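Pseudoperoxidase (Leishmania major, PDB 5VIA) binds heme b between two axial protein ligands and belongs to the peroxidase family, though as a pseudoperoxidase it probably has weak or no peroxidase activity. Local coordinates at residues P31-A34 and A35-I38; A41-L44 and A45-A49. One frame throughout, in Å; residues are numbered along the deposited sequence.

Overall arrangement
Contact 1 is the start of helix 33-49 with the residues just before it, and contact 2 lies further along the same helix; their centres are about 16 Å apart. Both are largely buried and both reach the heme. Contact 1 meets the porphyrin where a propionate and a ring methyl face the helix, so its chemistry is mainly polar: hydroxyls bond to a backbone carbonyl and to the propionate, and a water joins the first turn. Contact 2, at 41-49, lies toward the C-terminal end. There a phenyl ring covers part of the porphyrin, alanines pack against neighbouring elements, and the charged groups, the partly exposed R47 and R48, lie away from the heme.

Contact 1: P31-A34 and A35-I38; sequences PDLA and ATSI. With HEM (protoporphyrin IX containing Fe), chain B.
L33 O is held twice by the same residue one turn on: S37 donates to it through both its backbone N (2.9 Å) and its OG (2.6 Å). The two donors come from opposite faces of the carbonyl plane. With chi1 at -56°, S37 OG sits beside its own backbone N and folds back along the helix to L33 O, which fixes the rotation of the buried hydroxyl. The next backbone bond, I38 N to A34 O, is 3.1 Å. Before them the spiral is bridged by water: a molecule donates to P31 O at 2.7 Å and accepts from A35 N at 2.8 Å, joining backbone groups four residues apart. T36 turns its hydroxyl to the heme, and OG1 donates to the propionate oxygen O1D over 2.7 Å. Its CG2 lies close to the same oxygen. Beside it, A35 O approaches the heme methyl CMD to 3.1 Å, and I38 CG2 touches that methyl at 3.8 Å. On other sides, L33 and S37 meet helix 67-79, while A34 packs on F27 of helix 16-29. S169, H165 and E163 also hydrogen-bond to the heme. This N-terminal helical turn thus forms one wall of the heme pocket of a peroxidase-family fold, with T36 as a hydrogen-bond donor to the propionate.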
ATOM      1  N   PRO A  31      12.635  -8.960  -6.617  1.00 40.31           N
ATOM      2  CA  PRO A  31      12.446  -8.489  -5.238  1.00 38.11           C
ATOM      3  C   PRO A  31      11.692  -7.176  -5.163  1.00 34.48           C
ATOM      4  O   PRO A  31      11.087  -6.896  -4.136  1.00 33.70           O
ATOM      5  CB  PRO A  31      13.879  -8.280  -4.739  1.00 38.55           C
ATOM      6  CG  PRO A  31      14.728  -9.117  -5.610  1.00 39.81           C
ATOM      7  CD  PRO A  31      14.064  -9.113  -6.954  1.00 40.53           C
ATOM      8  N   ASP A  32      11.741  -6.383  -6.230  1.00 39.89           N
ATOM      9  CA  ASP A  32      11.100  -5.074  -6.245  1.00 37.76           C
ATOM     10  C   ASP A  32       9.584  -5.173  -6.312  1.00 37.33           C
ATOM     11  O   ASP A  32       8.878  -4.240  -5.926  1.00 37.53           O
ATOM     12  CB  ASP A  32      11.613  -4.239  -7.424  1.00 40.69           C
ATOM     13  CG  ASP A  32      11.388  -4.909  -8.771  1.00 46.70           C
ATOM     14  OD1 ASP A  32      12.042  -5.943  -9.064  1.00 49.51           O
ATOM     15  OD2 ASP A  32      10.573  -4.378  -9.562  1.00 48.50           O
ATOM     16  N   LEU A  33       9.086  -6.302  -6.814  1.00 33.88           N
ATOM     17  CA  LEU A  33       7.646  -6.478  -7.022  1.00 33.81           C
ATOM     18  C   LEU A  33       6.894  -6.861  -5.754  1.00 32.79           C
ATOM     19  O   LEU A  33       5.658  -6.892  -5.740  1.00 32.66           O
ATOM     20  CB  LEU A  33       7.393  -7.505  -8.127  1.00 34.65           C
ATOM     21  CG  LEU A  33       7.932  -7.083  -9.495  1.00 37.84           C
ATOM     22  CD1 LEU A  33       7.520  -8.062 -10.578  1.00 39.82           C
ATOM     23  CD2 LEU A  33       7.443  -5.677  -9.823  1.00 38.81           C
ATOM     24  N   ALA A  34       7.621  -7.157  -4.685  1.00 30.61           N
ATOM     25  CA  ALA A  34       6.953  -7.451  -3.419  1.00 30.31           C
ATOM     26  C   ALA A  34       6.263  -6.210  -2.900  1.00 31.29           C
ATOM     27  O   ALA A  34       5.066  -6.239  -2.548  1.00 29.03           O
ATOM     28  CB  ALA A  34       7.939  -7.975  -2.401  1.00 29.95           C
ATOM     29  N   ALA A  35       6.999  -5.104  -2.835  1.00 26.94           N
ATOM     30  CA  ALA A  35       6.363  -3.877  -2.367  1.00 27.56           C
ATOM     31  C   ALA A  35       5.285  -3.376  -3.340  1.00 26.31           C
ATOM     32  O   ALA A  35       4.243  -2.855  -2.917  1.00 26.28           O
ATOM     33  CB  ALA A  35       7.396  -2.805  -2.079  1.00 27.73           C
ATOM     34  N   THR A  36       5.514  -3.524  -4.641  1.00 26.55           N
ATOM     35  CA  THR A  36       4.494  -3.106  -5.600  1.00 26.32           C
ATOM     36  C   THR A  36       3.205  -3.943  -5.434  1.00 29.07           C
ATOM     37  O   THR A  36       2.087  -3.422  -5.584  1.00 27.22           O
ATOM     38  CB  THR A  36       4.993  -3.172  -7.047  1.00 28.36           C
ATOM     39  OG1 THR A  36       6.343  -2.680  -7.119  1.00 28.57           O
ATOM     40  CG2 THR A  36       4.087  -2.317  -7.937  1.00 29.22           C
ATOM     41  N   SER A  37       3.355  -5.224  -5.101  1.00 27.18           N
ATOM     42  CA  SER A  37       2.191  -6.070  -4.870  1.00 26.79           C
ATOM     43  C   SER A  37       1.435  -5.612  -3.624  1.00 27.45           C
ATOM     44  O   SER A  37       0.211  -5.717  -3.565  1.00 28.44           O
ATOM     45  CB  SER A  37       2.595  -7.538  -4.742  1.00 27.96           C
ATOM     46  OG  SER A  37       3.324  -7.965  -5.890  1.00 29.98           O
ATOM     47  N   ILE A  38       2.160  -5.093  -2.637  1.00 26.46           N
ATOM     48  CA  ILE A  38       1.529  -4.561  -1.436  1.00 26.44           C
ATOM     49  C   ILE A  38       0.769  -3.297  -1.800  1.00 26.46           C
ATOM     50  O   ILE A  38      -0.388  -3.132  -1.407  1.00 24.98           O
ATOM     51  CB  ILE A  38       2.554  -4.238  -0.332  1.00 24.93           C
ATOM     52  CG1 ILE A  38       3.205  -5.522   0.174  1.00 26.00           C
ATOM     53  CG2 ILE A  38       1.887  -3.459   0.824  1.00 24.65           C
ATOM     54  CD1 ILE A  38       4.357  -5.269   1.124  1.00 25.25           C
TER
HETATM   55  CHA HEM B 500       4.430   4.032  -2.801  1.00 25.64           C
HETATM   56  CHB HEM B 500       2.064   8.091  -1.500  1.00 20.37           C
HETATM   57  CHC HEM B 500      -1.138   5.283   0.832  1.00 21.94           C
HETATM   58  CHD HEM B 500       1.644   1.338   0.146  1.00 23.87           C
HETATM   59  C1A HEM B 500       4.010   5.336  -2.704  1.00 23.55           C
HETATM   60  C2A HEM B 500       4.568   6.432  -3.466  1.00 21.81           C
HETATM   61  C3A HEM B 500       3.926   7.545  -3.125  1.00 19.68           C
HETATM   62  C4A HEM B 500       2.928   7.204  -2.114  1.00 19.96           C
HETATM   63  CMA HEM B 500       4.190   8.955  -3.685  1.00 26.69           C
HETATM   64  CAA HEM B 500       5.679   6.301  -4.530  1.00 22.76           C
HETATM   65  CBA HEM B 500       4.950   5.705  -5.750  1.00 17.79           C
HETATM   66  CGA HEM B 500       5.863   5.477  -6.934  1.00 26.20           C
HETATM   67  O1A HEM B 500       6.431   6.471  -7.452  1.00 27.38           O
HETATM   68  O2A HEM B 500       5.994   4.304  -7.383  1.00 25.36           O
HETATM   69  C1B HEM B 500       0.960   7.706  -0.767  1.00 24.43           C
HETATM   70  C2B HEM B 500      -0.042   8.566  -0.182  1.00 20.83           C
HETATM   71  C3B HEM B 500      -0.950   7.807   0.450  1.00 26.03           C
HETATM   72  C4B HEM B 500      -0.524   6.415   0.324  1.00 26.16           C
HETATM   73  CMB HEM B 500      -0.064  10.097  -0.313  1.00 19.27           C
HETATM   74  CAB HEM B 500      -2.180   8.385   1.195  1.00 27.17           C
HETATM   75  CBB HEM B 500      -3.313   7.690   1.347  1.00 22.93           C
HETATM   76  C1C HEM B 500      -0.675   3.980   0.866  1.00 20.65           C
HETATM   77  C2C HEM B 500      -1.317   2.837   1.530  1.00 20.54           C
HETATM   78  C3C HEM B 500      -0.532   1.744   1.327  1.00 19.91           C
HETATM   79  C4C HEM B 500       0.616   2.168   0.540  1.00 21.01           C
HETATM   80  CMC HEM B 500      -2.666   2.929   2.296  1.00 19.51           C
HETATM   81  CAC HEM B 500      -0.674   0.262   1.744  1.00 21.12           C
HETATM   82  CBC HEM B 500      -1.776  -0.239   2.319  1.00 45.69           C
HETATM   83  C1D HEM B 500       2.670   1.689  -0.698  1.00 20.90           C
HETATM   84  C2D HEM B 500       3.737   0.808  -1.126  1.00 20.79           C
HETATM   85  C3D HEM B 500       4.611   1.650  -2.045  1.00 21.50           C
HETATM   86  C4D HEM B 500       3.981   2.955  -2.078  1.00 21.37           C
HETATM   87  CMD HEM B 500       3.947  -0.671  -0.737  1.00 22.63           C
HETATM   88  CAD HEM B 500       5.884   1.189  -2.802  1.00 19.04           C
HETATM   89  CBD HEM B 500       5.369   0.614  -4.128  1.00 21.88           C
HETATM   90  CGD HEM B 500       6.500   0.150  -5.014  1.00 27.99           C
HETATM   91  O1D HEM B 500       6.241  -0.158  -6.215  1.00 26.21           O
HETATM   92  O2D HEM B 500       7.652   0.096  -4.515  1.00 21.51           O
HETATM   93  NA  HEM B 500       3.012   5.842  -1.878  1.00 21.47           N
HETATM   94  NB  HEM B 500       0.645   6.406  -0.433  1.00 21.70           N
HETATM   95  NC  HEM B 500       0.508   3.528   0.273  1.00 22.92           N
HETATM   96  ND  HEM B 500       2.852   2.948  -1.265  1.00 21.48           N
HETATM   97 FE   HEM B 500       1.735   4.702  -0.884  1.00 28.24          FE
HETATM   98  O   HOH W   1       9.807  -5.112  -2.597  1.00 28.58           O

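Contact 2: A41-L44 and A45-A49; sequences AFVL and AARRA. With HEM (protoporphyrin IX containing Fe), chain B.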
ATOM      1  N   ALA A  41      -2.656  -3.866  -3.226  1.00 26.99           N
ATOM      2  CA  ALA A  41      -3.792  -4.152  -2.349  1.00 27.18           C
ATOM      3  C   ALA A  41      -4.513  -2.855  -2.023  1.00 27.46           C
ATOM      4  O   ALA A  41      -5.745  -2.831  -1.918  1.00 25.97           O
ATOM      5  CB  ALA A  41      -3.347  -4.843  -1.089  1.00 26.88           C
ATOM      6  N   PHE A  42      -3.737  -1.786  -1.840  1.00 22.88           N
ATOM      7  CA  PHE A  42      -4.301  -0.460  -1.607  1.00 23.48           C
ATOM      8  C   PHE A  42      -4.951   0.126  -2.857  1.00 24.41           C
ATOM      9  O   PHE A  42      -6.062   0.675  -2.786  1.00 23.23           O
ATOM     10  CB  PHE A  42      -3.250   0.515  -1.026  1.00 22.66           C
ATOM     11  CG  PHE A  42      -3.709   1.953  -1.003  1.00 23.79           C
ATOM     12  CD1 PHE A  42      -4.872   2.320  -0.322  1.00 22.09           C
ATOM     13  CD2 PHE A  42      -2.986   2.939  -1.658  1.00 24.88           C
ATOM     14  CE1 PHE A  42      -5.299   3.645  -0.302  1.00 23.02           C
ATOM     15  CE2 PHE A  42      -3.405   4.258  -1.646  1.00 26.96           C
ATOM     16  CZ  PHE A  42      -4.568   4.614  -0.969  1.00 27.04           C
ATOM     17  N   VAL A  43      -4.270   0.028  -4.000  1.00 22.18           N
ATOM     18  CA  VAL A  43      -4.858   0.477  -5.263  1.00 21.16           C
ATOM     19  C   VAL A  43      -6.258  -0.136  -5.450  1.00 23.71           C
ATOM     20  O   VAL A  43      -7.232   0.579  -5.740  1.00 22.54           O
ATOM     21  CB  VAL A  43      -3.959   0.102  -6.469  1.00 23.66           C
ATOM     22  CG1 VAL A  43      -4.581   0.564  -7.750  1.00 23.54           C
ATOM     23  CG2 VAL A  43      -2.566   0.721  -6.314  1.00 23.71           C
ATOM     24  N   LEU A  44      -6.363  -1.452  -5.256  1.00 24.48           N
ATOM     25  CA  LEU A  44      -7.629  -2.146  -5.495  1.00 23.48           C
ATOM     26  C   LEU A  44      -8.693  -1.676  -4.512  1.00 24.52           C
ATOM     27  O   LEU A  44      -9.814  -1.373  -4.907  1.00 25.33           O
ATOM     28  CB  LEU A  44      -7.429  -3.659  -5.396  1.00 25.07           C
ATOM     29  CG  LEU A  44      -6.597  -4.241  -6.556  1.00 26.39           C
ATOM     30  CD1 LEU A  44      -6.341  -5.721  -6.350  1.00 25.73           C
ATOM     31  CD2 LEU A  44      -7.297  -3.997  -7.884  1.00 27.67           C
ATOM     32  N   ALA A  45      -8.326  -1.596  -3.239  1.00 24.01           N
ATOM     33  CA  ALA A  45      -9.266  -1.194  -2.197  1.00 23.67           C
ATOM     34  C   ALA A  45      -9.706   0.247  -2.383  1.00 24.26           C
ATOM     35  O   ALA A  45     -10.882   0.564  -2.191  1.00 23.06           O
ATOM     36  CB  ALA A  45      -8.647  -1.384  -0.831  1.00 22.30           C
ATOM     37  N   ALA A  46      -8.766   1.127  -2.740  1.00 22.02           N
ATOM     38  CA  ALA A  46      -9.118   2.525  -2.985  1.00 21.96           C
ATOM     39  C   ALA A  46     -10.079   2.623  -4.154  1.00 22.62           C
ATOM     40  O   ALA A  46     -11.031   3.426  -4.136  1.00 23.95           O
ATOM     41  CB  ALA A  46      -7.868   3.379  -3.234  1.00 23.77           C
ATOM     42  N   ARG A  47      -9.855   1.809  -5.181  1.00 26.48           N
ATOM     43  CA  ARG A  47     -10.752   1.819  -6.335  1.00 25.45           C
ATOM     44  C   ARG A  47     -12.163   1.321  -5.972  1.00 26.12           C
ATOM     45  O   ARG A  47     -13.162   1.910  -6.393  1.00 27.12           O
ATOM     46  CB  ARG A  47     -10.163   1.023  -7.503  1.00 27.56           C
ATOM     47  CG  ARG A  47      -8.982   1.726  -8.162  1.00 29.38           C
ATOM     48  CD  ARG A  47      -8.231   0.809  -9.123  1.00 31.52           C
ATOM     49  NE  ARG A  47      -9.079   0.363 -10.215  1.00 33.66           N
ATOM     50  CZ  ARG A  47      -9.292   1.070 -11.324  1.00 37.27           C
ATOM     51  NH1 ARG A  47      -8.716   2.265 -11.483  1.00 36.94           N
ATOM     52  NH2 ARG A  47     -10.083   0.591 -12.277  1.00 37.81           N
ATOM     53  N   ARG A  48     -12.247   0.251  -5.192  1.00 23.96           N
ATOM     54  CA  ARG A  48     -13.566  -0.233  -4.751  1.00 25.53           C
ATOM     55  C   ARG A  48     -14.305   0.819  -3.914  1.00 24.18           C
ATOM     56  O   ARG A  48     -15.536   0.889  -3.924  1.00 25.69           O
ATOM     57  CB  ARG A  48     -13.424  -1.537  -3.968  1.00 24.17           C
ATOM     58  CG  ARG A  48     -12.920  -2.732  -4.782  1.00 26.59           C
ATOM     59  CD  ARG A  48     -13.107  -4.063  -4.011  1.00 25.18           C
ATOM     60  NE  ARG A  48     -12.533  -4.048  -2.662  1.00 24.91           N
ATOM     61  CZ  ARG A  48     -11.243  -4.237  -2.386  1.00 25.45           C
ATOM     62  NH1 ARG A  48     -10.371  -4.430  -3.369  1.00 23.57           N
ATOM     63  NH2 ARG A  48     -10.816  -4.223  -1.130  1.00 23.57           N
ATOM     64  N   ALA A  49     -13.549   1.645  -3.197  1.00 25.00           N
ATOM     65  CA  ALA A  49     -14.129   2.661  -2.321  1.00 26.04           C
ATOM     66  C   ALA A  49     -14.427   3.977  -3.037  1.00 26.78           C
ATOM     67  O   ALA A  49     -15.030   4.878  -2.457  1.00 25.58           O
ATOM     68  CB  ALA A  49     -13.216   2.907  -1.125  1.00 25.46           C
TER
HETATM   69  CHA HEM B 500       4.430   4.032  -2.801  1.00 25.64           C
HETATM   70  CHB HEM B 500       2.064   8.091  -1.500  1.00 20.37           C
HETATM   71  CHC HEM B 500      -1.138   5.283   0.832  1.00 21.94           C
HETATM   72  CHD HEM B 500       1.644   1.338   0.146  1.00 23.87           C
HETATM   73  C1A HEM B 500       4.010   5.336  -2.704  1.00 23.55           C
HETATM   74  C2A HEM B 500       4.568   6.432  -3.466  1.00 21.81           C
HETATM   75  C3A HEM B 500       3.926   7.545  -3.125  1.00 19.68           C
HETATM   76  C4A HEM B 500       2.928   7.204  -2.114  1.00 19.96           C
HETATM   77  CMA HEM B 500       4.190   8.955  -3.685  1.00 26.69           C
HETATM   78  CAA HEM B 500       5.679   6.301  -4.530  1.00 22.76           C
HETATM   79  CBA HEM B 500       4.950   5.705  -5.750  1.00 17.79           C
HETATM   80  CGA HEM B 500       5.863   5.477  -6.934  1.00 26.20           C
HETATM   81  O1A HEM B 500       6.431   6.471  -7.452  1.00 27.38           O
HETATM   82  O2A HEM B 500       5.994   4.304  -7.383  1.00 25.36           O
HETATM   83  C1B HEM B 500       0.960   7.706  -0.767  1.00 24.43           C
HETATM   84  C2B HEM B 500      -0.042   8.566  -0.182  1.00 20.83           C
HETATM   85  C3B HEM B 500      -0.950   7.807   0.450  1.00 26.03           C
HETATM   86  C4B HEM B 500      -0.524   6.415   0.324  1.00 26.16           C
HETATM   87  CMB HEM B 500      -0.064  10.097  -0.313  1.00 19.27           C
HETATM   88  CAB HEM B 500      -2.180   8.385   1.195  1.00 27.17           C
HETATM   89  CBB HEM B 500      -3.313   7.690   1.347  1.00 22.93           C
HETATM   90  C1C HEM B 500      -0.675   3.980   0.866  1.00 20.65           C
HETATM   91  C2C HEM B 500      -1.317   2.837   1.530  1.00 20.54           C
HETATM   92  C3C HEM B 500      -0.532   1.744   1.327  1.00 19.91           C
HETATM   93  C4C HEM B 500       0.616   2.168   0.540  1.00 21.01           C
HETATM   94  CMC HEM B 500      -2.666   2.929   2.296  1.00 19.51           C
HETATM   95  CAC HEM B 500      -0.674   0.262   1.744  1.00 21.12           C
HETATM   96  CBC HEM B 500      -1.776  -0.239   2.319  1.00 45.69           C
HETATM   97  C1D HEM B 500       2.670   1.689  -0.698  1.00 20.90           C
HETATM   98  C2D HEM B 500       3.737   0.808  -1.126  1.00 20.79           C
HETATM   99  C3D HEM B 500       4.611   1.650  -2.045  1.00 21.50           C
HETATM  100  C4D HEM B 500       3.981   2.955  -2.078  1.00 21.37           C
HETATM  101  CMD HEM B 500       3.947  -0.671  -0.737  1.00 22.63           C
HETATM  102  CAD HEM B 500       5.884   1.189  -2.802  1.00 19.04           C
HETATM  103  CBD HEM B 500       5.369   0.614  -4.128  1.00 21.88           C
HETATM  104  CGD HEM B 500       6.500   0.150  -5.014  1.00 27.99           C
HETATM  105  O1D HEM B 500       6.241  -0.158  -6.215  1.00 26.21           O
HETATM  106  O2D HEM B 500       7.652   0.096  -4.515  1.00 21.51           O
HETATM  107  NA  HEM B 500       3.012   5.842  -1.878  1.00 21.47           N
HETATM  108  NB  HEM B 500       0.645   6.406  -0.433  1.00 21.70           N
HETATM  109  NC  HEM B 500       0.508   3.528   0.273  1.00 22.92           N
HETATM  110  ND  HEM B 500       2.852   2.948  -1.265  1.00 21.48           N
HETATM  111 FE   HEM B 500       1.735   4.702  -0.884  1.00 28.24          FE
HETATM  112  O   HOH W   2      -7.786  -4.717  -1.747  1.00 24.22           O
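A41 O is gripped by two donors: A45 N, one helical turn on, at 3.2 Å, and a water at 2.8 Å. The water in turn accepts from R48 NH1 over 3.1 Å and lies at the edge of the guanidinium, in its plane, so it links the carbonyl to the arginine. R48 reaches back because its chain bends at chi3 (-53°), which lays one guanidinium face over A45 CA and brings NH1 beside L44 CB. Its NE bonds to S280 O, so the group is tied both to its own helix and to the chain just beyond helix 263-279. F42 O to A46 N, at 2.7 Å, is the shortest of the backbone bonds between the two segments. The F42 side chain leaves on the heme side: CG is anti to the backbone N (chi1 170°), and the ring lies nearly parallel to the porphyrin over its pyrrole C margin. The heme methyl CMC stands over the rim of one ring face, 3.5 Å from F42 CD1, while F42 CE2 is 3.5 Å from the heme methine carbon CHC. A46 CB meets F42 CE1 at 3.9 Å from an oblique direction. V43 and R47 run side by side, V43 CG1 against R47 CD at 3.9 Å, before R47 turns at chi3. A41 and A45 also pack on M277 of helix 263-279, and the F42 side chain is near that of C60, an axial ligand of the iron. An aromatic ring lying over the porphyrin from this helix is consistent with the distal heme pocket of the peroxidase fold, where helix B supplies the corresponding aromatic.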